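Local coordinates for putative lipoprotein (Parabacteroides distasonis, PDB 4FVS) that is of unknown function but has a fold related to the LolA and LolB lipoprotein carriers, consistent with a role in binding lipids, at residues Q2-T14 with I66-D78. Residues are numbered along the deposited sequence; the frame is centred on the assembly and turned at random.
Sequences QDCTFFFPQTEGT and IKAYCQNGEFFLD
C4 SG lies beside its own carbonyl carbon (chi1 -172°), which directs the sulfur at C70, and F75 has CG trans to its amide nitrogen, laying its ring against the backbone of F6 and F7. C4 SG is joined to C70 SG by a disulfide of 2.0 Å, with a torsion of -83° about the S-S bond. Just past this link, the F75 ring becomes the centre of an aromatic cluster. Its edge enters the face of F6, CE1 standing over the ring centre 3.7 Å from F6 CD2, with the planes at 72°. One face of F75 is covered by backbone, F7 N lying over its centre at 3.5 Å from F75 CE1, while F7 adds an offset edge-to-face contact. The edge of F6 reaches the hairpin backbone, where CZ is 3.6 Å from A68 O. Farther along, F8 is clasped between its neighbour P9 on one face and L77 on the opposite one, L77 CD1 lying 3.8 Å from F8 CD1; A68 CB and I66 CG2 also touch this ring. F7 also meets Y187, and F8 meets W16, both edge-to-face. In this LolA/LolB-like fold, the segment preceding strand 15-22 thus runs along a beta hairpin from its type I' turn (Q71 to E74) without pairing with 66-78 as a strand: one covalent bond, edge-to-face rings and aliphatic contacts hold it to this hairpin.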
ATOM      1  N   GLN A   2       8.797  24.066   4.306  1.00109.58           N
ATOM      2  CA  GLN A   2       9.669  23.064   3.694  1.00106.41           C
ATOM      3  C   GLN A   2       8.872  22.170   2.721  1.00107.87           C
ATOM      4  O   GLN A   2       7.953  21.455   3.140  1.00105.98           O
ATOM      5  CB  GLN A   2      10.379  22.214   4.766  1.00105.82           C
ATOM      6  CG  GLN A   2      11.223  21.053   4.198  1.00114.11           C
ATOM      7  CD  GLN A   2      12.290  20.520   5.132  1.00129.43           C
ATOM      8  OE1 GLN A   2      12.279  20.721   6.358  1.00123.76           O
ATOM      9  NE2 GLN A   2      13.248  19.813   4.553  1.00119.40           N
ATOM     10  N   ASP A   3       9.264  22.201   1.424  1.00103.54           N
ATOM     11  CA  ASP A   3       8.652  21.441   0.324  1.00100.10           C
ATOM     12  C   ASP A   3       8.730  19.950   0.573  1.00 96.47           C
ATOM     13  O   ASP A   3       9.799  19.418   0.907  1.00 94.74           O
ATOM     14  CB  ASP A   3       9.320  21.761  -1.029  1.00103.89           C
ATOM     15  CG  ASP A   3       9.273  23.219  -1.462  1.00122.86           C
ATOM     16  OD1 ASP A   3       8.154  23.736  -1.686  1.00125.82           O
ATOM     17  OD2 ASP A   3      10.360  23.825  -1.639  1.00131.24           O
ATOM     18  N   CYS A   4       7.571  19.287   0.443  1.00 88.62           N
ATOM     19  CA  CYS A   4       7.394  17.845   0.618  1.00 82.90           C
ATOM     20  C   CYS A   4       6.143  17.404  -0.140  1.00 79.49           C
ATOM     21  O   CYS A   4       5.031  17.819   0.209  1.00 78.59           O
ATOM     22  CB  CYS A   4       7.324  17.465   2.101  1.00 82.91           C
ATOM     23  SG  CYS A   4       7.330  15.673   2.428  1.00 82.92           S
ATOM     24  N   THR A   5       6.336  16.590  -1.207  1.00 71.31           N
ATOM     25  CA  THR A   5       5.266  16.000  -2.016  1.00 68.06           C
ATOM     26  C   THR A   5       4.630  14.874  -1.194  1.00 67.66           C
ATOM     27  O   THR A   5       5.339  13.989  -0.700  1.00 66.59           O
ATOM     28  CB  THR A   5       5.799  15.519  -3.361  1.00 73.65           C
ATOM     29  OG1 THR A   5       6.559  16.558  -3.965  1.00 79.52           O
ATOM     30  CG2 THR A   5       4.703  15.082  -4.302  1.00 70.14           C
ATOM     31  N   PHE A   6       3.301  14.951  -1.006  1.00 61.82           N
ATOM     32  CA  PHE A   6       2.526  14.020  -0.207  1.00 57.94           C
ATOM     33  C   PHE A   6       1.902  12.957  -1.117  1.00 59.03           C
ATOM     34  O   PHE A   6       0.996  13.263  -1.891  1.00 61.09           O
ATOM     35  CB  PHE A   6       1.461  14.803   0.575  1.00 61.18           C
ATOM     36  CG  PHE A   6       1.086  14.209   1.904  1.00 61.35           C
ATOM     37  CD1 PHE A   6       1.812  14.509   3.043  1.00 65.23           C
ATOM     38  CD2 PHE A   6      -0.027  13.382   2.029  1.00 61.76           C
ATOM     39  CE1 PHE A   6       1.452  13.970   4.277  1.00 65.45           C
ATOM     40  CE2 PHE A   6      -0.384  12.844   3.264  1.00 63.24           C
ATOM     41  CZ  PHE A   6       0.356  13.140   4.377  1.00 62.33           C
ATOM     42  N   PHE A   7       2.395  11.707  -1.037  1.00 50.25           N
ATOM     43  CA  PHE A   7       1.888  10.625  -1.875  1.00 46.24           C
ATOM     44  C   PHE A   7       0.720   9.901  -1.175  1.00 51.07           C
ATOM     45  O   PHE A   7       0.775   8.691  -0.941  1.00 50.42           O
ATOM     46  CB  PHE A   7       3.016   9.655  -2.252  1.00 44.81           C
ATOM     47  CG  PHE A   7       4.063  10.317  -3.111  1.00 47.17           C
ATOM     48  CD1 PHE A   7       3.801  10.623  -4.441  1.00 49.43           C
ATOM     49  CD2 PHE A   7       5.300  10.664  -2.582  1.00 50.68           C
ATOM     50  CE1 PHE A   7       4.760  11.245  -5.230  1.00 52.19           C
ATOM     51  CE2 PHE A   7       6.256  11.293  -3.374  1.00 55.65           C
ATOM     52  CZ  PHE A   7       5.979  11.576  -4.698  1.00 54.03           C
ATOM     53  N   PHE A   8      -0.345  10.655  -0.864  1.00 48.35           N
ATOM     54  CA  PHE A   8      -1.549  10.173  -0.204  1.00 46.94           C
ATOM     55  C   PHE A   8      -2.578  11.290  -0.153  1.00 54.57           C
ATOM     56  O   PHE A   8      -2.148  12.439  -0.086  1.00 57.68           O
ATOM     57  CB  PHE A   8      -1.191   9.699   1.211  1.00 47.75           C
ATOM     58  CG  PHE A   8      -2.181   8.784   1.894  1.00 47.67           C
ATOM     59  CD1 PHE A   8      -2.312   7.453   1.503  1.00 46.80           C
ATOM     60  CD2 PHE A   8      -2.937   9.234   2.968  1.00 50.40           C
ATOM     61  CE1 PHE A   8      -3.216   6.610   2.137  1.00 46.23           C
ATOM     62  CE2 PHE A   8      -3.827   8.380   3.614  1.00 51.87           C
ATOM     63  CZ  PHE A   8      -3.954   7.071   3.199  1.00 47.04           C
ATOM     64  N   PRO A   9      -3.919  11.032  -0.165  1.00 51.12           N
ATOM     65  CA  PRO A   9      -4.882  12.145  -0.074  1.00 53.30           C
ATOM     66  C   PRO A   9      -4.657  12.947   1.205  1.00 63.11           C
ATOM     67  O   PRO A   9      -4.320  12.366   2.237  1.00 63.52           O
ATOM     68  CB  PRO A   9      -6.233  11.435  -0.086  1.00 53.55           C
ATOM     69  CG  PRO A   9      -5.975  10.176  -0.774  1.00 55.84           C
ATOM     70  CD  PRO A   9      -4.636   9.747  -0.275  1.00 50.35           C
ATOM     71  N   GLN A  10      -4.769  14.272   1.126  1.00 63.54           N
ATOM     72  CA  GLN A  10      -4.475  15.120   2.272  1.00 66.60           C
ATOM     73  C   GLN A  10      -5.609  16.134   2.556  1.00 75.82           C
ATOM     74  O   GLN A  10      -5.384  17.102   3.292  1.00 78.80           O
ATOM     75  CB  GLN A  10      -3.134  15.857   2.036  1.00 69.48           C
ATOM     76  CG  GLN A  10      -3.044  16.591   0.688  1.00 83.52           C
ATOM     77  CD  GLN A  10      -1.783  17.392   0.487  1.00109.02           C
ATOM     78  OE1 GLN A  10      -0.858  17.414   1.304  1.00103.64           O
ATOM     79  NE2 GLN A  10      -1.724  18.091  -0.623  1.00111.55           N
ATOM     80  N   THR A  11      -6.813  15.907   1.992  1.00 72.50           N
ATOM     81  CA  THR A  11      -7.961  16.789   2.212  1.00 76.04           C
ATOM     82  C   THR A  11      -8.983  16.056   3.067  1.00 79.65           C
ATOM     83  O   THR A  11      -9.388  14.954   2.713  1.00 76.16           O
ATOM     84  CB  THR A  11      -8.550  17.276   0.889  1.00 83.23           C
ATOM     85  OG1 THR A  11      -7.540  17.984   0.174  1.00 85.30           O
ATOM     86  CG2 THR A  11      -9.772  18.177   1.090  1.00 84.50           C
ATOM     87  N   GLU A  12      -9.397  16.680   4.188  1.00 79.73           N
ATOM     88  CA  GLU A  12     -10.351  16.119   5.144  1.00 80.17           C
ATOM     89  C   GLU A  12     -11.683  15.812   4.446  1.00 83.62           C
ATOM     90  O   GLU A  12     -12.208  16.655   3.718  1.00 85.87           O
ATOM     91  CB  GLU A  12     -10.546  17.085   6.322  1.00 85.88           C
ATOM     92  CG  GLU A  12     -11.074  16.439   7.598  1.00102.57           C
ATOM     93  CD  GLU A  12     -11.085  17.322   8.836  1.00139.39           C
ATOM     94  OE1 GLU A  12     -10.004  17.823   9.226  1.00138.15           O
ATOM     95  OE2 GLU A  12     -12.166  17.454   9.456  1.00140.67           O
ATOM     96  N   GLY A  13     -12.162  14.583   4.625  1.00 77.26           N
ATOM     97  CA  GLY A  13     -13.417  14.113   4.044  1.00 77.64           C
ATOM     98  C   GLY A  13     -13.323  13.474   2.669  1.00 79.55           C
ATOM     99  O   GLY A  13     -14.336  12.994   2.140  1.00 79.73           O
ATOM    100  N   THR A  14     -12.111  13.474   2.069  1.00 72.43           N
ATOM    101  CA  THR A  14     -11.876  12.875   0.759  1.00 68.70           C
ATOM    102  C   THR A  14     -12.082  11.384   0.890  1.00 67.14           C
ATOM    103  O   THR A  14     -11.614  10.780   1.854  1.00 65.94           O
ATOM    104  CB  THR A  14     -10.483  13.248   0.247  1.00 73.32           C
ATOM    105  OG1 THR A  14     -10.465  14.651   0.006  1.00 77.63           O
ATOM    106  CG2 THR A  14     -10.089  12.511  -1.021  1.00 69.72           C
ATOM    107  N   ILE A  66      -5.052   4.248   8.898  1.00 49.20           N
ATOM    108  CA  ILE A  66      -3.709   4.322   8.352  1.00 49.77           C
ATOM    109  C   ILE A  66      -3.202   5.746   8.470  1.00 57.13           C
ATOM    110  O   ILE A  66      -3.963   6.694   8.258  1.00 59.47           O
ATOM    111  CB  ILE A  66      -3.652   3.779   6.893  1.00 52.62           C
ATOM    112  CG1 ILE A  66      -2.197   3.647   6.392  1.00 54.56           C
ATOM    113  CG2 ILE A  66      -4.515   4.572   5.921  1.00 54.71           C
ATOM    114  CD1 ILE A  66      -1.914   2.414   5.610  1.00 68.13           C
ATOM    115  N   LYS A  67      -1.928   5.897   8.878  1.00 54.04           N
ATOM    116  CA  LYS A  67      -1.299   7.212   9.034  1.00 55.07           C
ATOM    117  C   LYS A  67      -0.265   7.450   7.926  1.00 55.36           C
ATOM    118  O   LYS A  67       0.387   6.526   7.469  1.00 52.32           O
ATOM    119  CB  LYS A  67      -0.658   7.384  10.418  1.00 58.67           C
ATOM    120  CG  LYS A  67      -1.588   7.976  11.462  1.00 75.98           C
ATOM    121  CD  LYS A  67      -0.804   8.600  12.617  1.00 92.90           C
ATOM    122  CE  LYS A  67      -1.669   9.455  13.526  1.00106.44           C
ATOM    123  NZ  LYS A  67      -0.870  10.228  14.512  1.00117.31           N
ATOM    124  N   ALA A  68      -0.196   8.683   7.456  1.00 54.83           N
ATOM    125  CA  ALA A  68       0.745   9.155   6.442  1.00 56.24           C
ATOM    126  C   ALA A  68       1.305  10.475   6.887  1.00 65.75           C
ATOM    127  O   ALA A  68       0.556  11.288   7.437  1.00 66.06           O
ATOM    128  CB  ALA A  68       0.061   9.301   5.087  1.00 56.51           C
ATOM    129  N   TYR A  69       2.611  10.705   6.685  1.00 66.53           N
ATOM    130  CA  TYR A  69       3.179  11.985   7.104  1.00 70.70           C
ATOM    131  C   TYR A  69       4.419  12.393   6.313  1.00 70.40           C
ATOM    132  O   TYR A  69       5.078  11.565   5.690  1.00 64.92           O
ATOM    133  CB  TYR A  69       3.523  11.976   8.615  1.00 75.64           C
ATOM    134  CG  TYR A  69       4.470  10.876   9.022  1.00 79.20           C
ATOM    135  CD1 TYR A  69       5.849  11.053   8.940  1.00 83.09           C
ATOM    136  CD2 TYR A  69       3.994   9.672   9.528  1.00 78.93           C
ATOM    137  CE1 TYR A  69       6.733  10.043   9.313  1.00 84.53           C
ATOM    138  CE2 TYR A  69       4.867   8.652   9.905  1.00 79.56           C
ATOM    139  CZ  TYR A  69       6.240   8.836   9.779  1.00 90.86           C
ATOM    140  OH  TYR A  69       7.127   7.846  10.142  1.00 95.14           O
ATOM    141  N   CYS A  70       4.697  13.705   6.359  1.00 71.65           N
ATOM    142  CA  CYS A  70       5.885  14.395   5.871  1.00 74.21           C
ATOM    143  C   CYS A  70       6.712  14.819   7.070  1.00 77.66           C
ATOM    144  O   CYS A  70       6.173  15.418   8.005  1.00 79.41           O
ATOM    145  CB  CYS A  70       5.531  15.597   4.998  1.00 78.50           C
ATOM    146  SG  CYS A  70       5.492  15.242   3.223  1.00 81.89           S
ATOM    147  N   GLN A  71       8.003  14.506   7.064  1.00 71.02           N
ATOM    148  CA  GLN A  71       8.925  14.916   8.109  1.00 71.59           C
ATOM    149  C   GLN A  71      10.154  15.338   7.440  1.00 74.24           C
ATOM    150  O   GLN A  71      10.836  14.521   6.832  1.00 71.80           O
ATOM    151  CB  GLN A  71       9.213  13.818   9.157  1.00 71.66           C
ATOM    152  CG  GLN A  71       8.114  13.578  10.191  1.00 89.06           C
ATOM    153  CD  GLN A  71       8.524  13.996  11.577  1.00109.80           C
ATOM    154  OE1 GLN A  71       8.998  15.120  11.802  1.00110.12           O
ATOM    155  NE2 GLN A  71       8.312  13.109  12.546  1.00 95.85           N
ATOM    156  N   ASN A  72      10.389  16.634   7.464  1.00 72.89           N
ATOM    157  CA  ASN A  72      11.580  17.311   6.968  1.00 73.49           C
ATOM    158  C   ASN A  72      11.921  16.907   5.521  1.00 74.11           C
ATOM    159  O   ASN A  72      13.046  16.495   5.221  1.00 73.74           O
ATOM    160  CB  ASN A  72      12.776  17.063   7.906  1.00 71.46           C
ATOM    161  CG  ASN A  72      12.528  17.521   9.321  1.00 96.82           C
ATOM    162  OD1 ASN A  72      11.871  18.545   9.579  1.00 99.38           O
ATOM    163  ND2 ASN A  72      13.045  16.761  10.270  1.00 86.03           N
ATOM    164  N   GLY A  73      10.936  17.062   4.647  1.00 67.82           N
ATOM    165  CA  GLY A  73      11.094  16.842   3.219  1.00 65.51           C
ATOM    166  C   GLY A  73      10.910  15.440   2.694  1.00 65.46           C
ATOM    167  O   GLY A  73      10.939  15.257   1.477  1.00 65.54           O
ATOM    168  N   GLU A  74      10.688  14.446   3.580  1.00 58.90           N
ATOM    169  CA  GLU A  74      10.507  13.040   3.191  1.00 54.41           C
ATOM    170  C   GLU A  74       9.128  12.565   3.583  1.00 55.61           C
ATOM    171  O   GLU A  74       8.644  12.903   4.669  1.00 54.40           O
ATOM    172  CB  GLU A  74      11.591  12.145   3.826  1.00 54.93           C
ATOM    173  CG  GLU A  74      11.714  10.766   3.200  1.00 55.98           C
ATOM    174  CD  GLU A  74      13.014  10.016   3.435  1.00 78.41           C
ATOM    175  OE1 GLU A  74      13.744  10.342   4.396  1.00 56.95           O
ATOM    176  OE2 GLU A  74      13.315   9.105   2.631  1.00 85.89           O
ATOM    177  N   PHE A  75       8.493  11.768   2.680  1.00 50.67           N
ATOM    178  CA  PHE A  75       7.145  11.240   2.844  1.00 48.38           C
ATOM    179  C   PHE A  75       7.172   9.774   3.297  1.00 52.35           C
ATOM    180  O   PHE A  75       7.837   8.937   2.678  1.00 51.16           O
ATOM    181  CB  PHE A  75       6.334  11.377   1.535  1.00 49.89           C
ATOM    182  CG  PHE A  75       4.957  10.758   1.629  1.00 50.71           C
ATOM    183  CD1 PHE A  75       3.909  11.439   2.246  1.00 54.09           C
ATOM    184  CD2 PHE A  75       4.727   9.462   1.171  1.00 50.64           C
ATOM    185  CE1 PHE A  75       2.658  10.841   2.395  1.00 53.17           C
ATOM    186  CE2 PHE A  75       3.469   8.872   1.311  1.00 51.44           C
ATOM    187  CZ  PHE A  75       2.441   9.572   1.917  1.00 50.13           C
ATOM    188  N   PHE A  76       6.364   9.459   4.327  1.00 49.53           N
ATOM    189  CA  PHE A  76       6.237   8.112   4.897  1.00 46.89           C
ATOM    190  C   PHE A  76       4.782   7.656   4.983  1.00 51.08           C
ATOM    191  O   PHE A  76       3.879   8.453   5.199  1.00 53.24           O
ATOM    192  CB  PHE A  76       6.864   8.064   6.296  1.00 48.35           C
ATOM    193  CG  PHE A  76       8.311   8.503   6.354  1.00 48.41           C
ATOM    194  CD1 PHE A  76       8.643   9.851   6.469  1.00 50.95           C
ATOM    195  CD2 PHE A  76       9.341   7.570   6.308  1.00 45.95           C
ATOM    196  CE1 PHE A  76       9.972  10.252   6.501  1.00 52.10           C
ATOM    197  CE2 PHE A  76      10.667   7.974   6.346  1.00 47.90           C
ATOM    198  CZ  PHE A  76      10.974   9.312   6.443  1.00 48.55           C
ATOM    199  N   LEU A  77       4.573   6.361   4.846  1.00 46.19           N
ATOM    200  CA  LEU A  77       3.256   5.737   4.912  1.00 45.99           C
ATOM    201  C   LEU A  77       3.367   4.392   5.636  1.00 50.36           C
ATOM    202  O   LEU A  77       4.386   3.712   5.470  1.00 49.15           O
ATOM    203  CB  LEU A  77       2.744   5.559   3.472  1.00 45.41           C
ATOM    204  CG  LEU A  77       1.354   4.958   3.238  1.00 49.22           C
ATOM    205  CD1 LEU A  77       0.244   5.840   3.822  1.00 50.89           C
ATOM    206  CD2 LEU A  77       1.116   4.769   1.768  1.00 48.48           C
ATOM    207  N   ASP A  78       2.333   3.996   6.423  1.00 48.43           N
ATOM    208  CA  ASP A  78       2.348   2.700   7.106  1.00 48.17           C
ATOM    209  C   ASP A  78       2.481   1.585   6.054  1.00 52.42           C
ATOM    210  O   ASP A  78       1.720   1.559   5.071  1.00 53.14           O
ATOM    211  CB  ASP A  78       1.102   2.503   7.998  1.00 50.57           C
ATOM    212  CG  ASP A  78       1.303   1.558   9.187  1.00 61.45           C
ATOM    213  OD1 ASP A  78       2.098   0.588   9.057  1.00 60.45           O
ATOM    214  OD2 ASP A  78       0.629   1.759  10.226  1.00 68.48           O
TER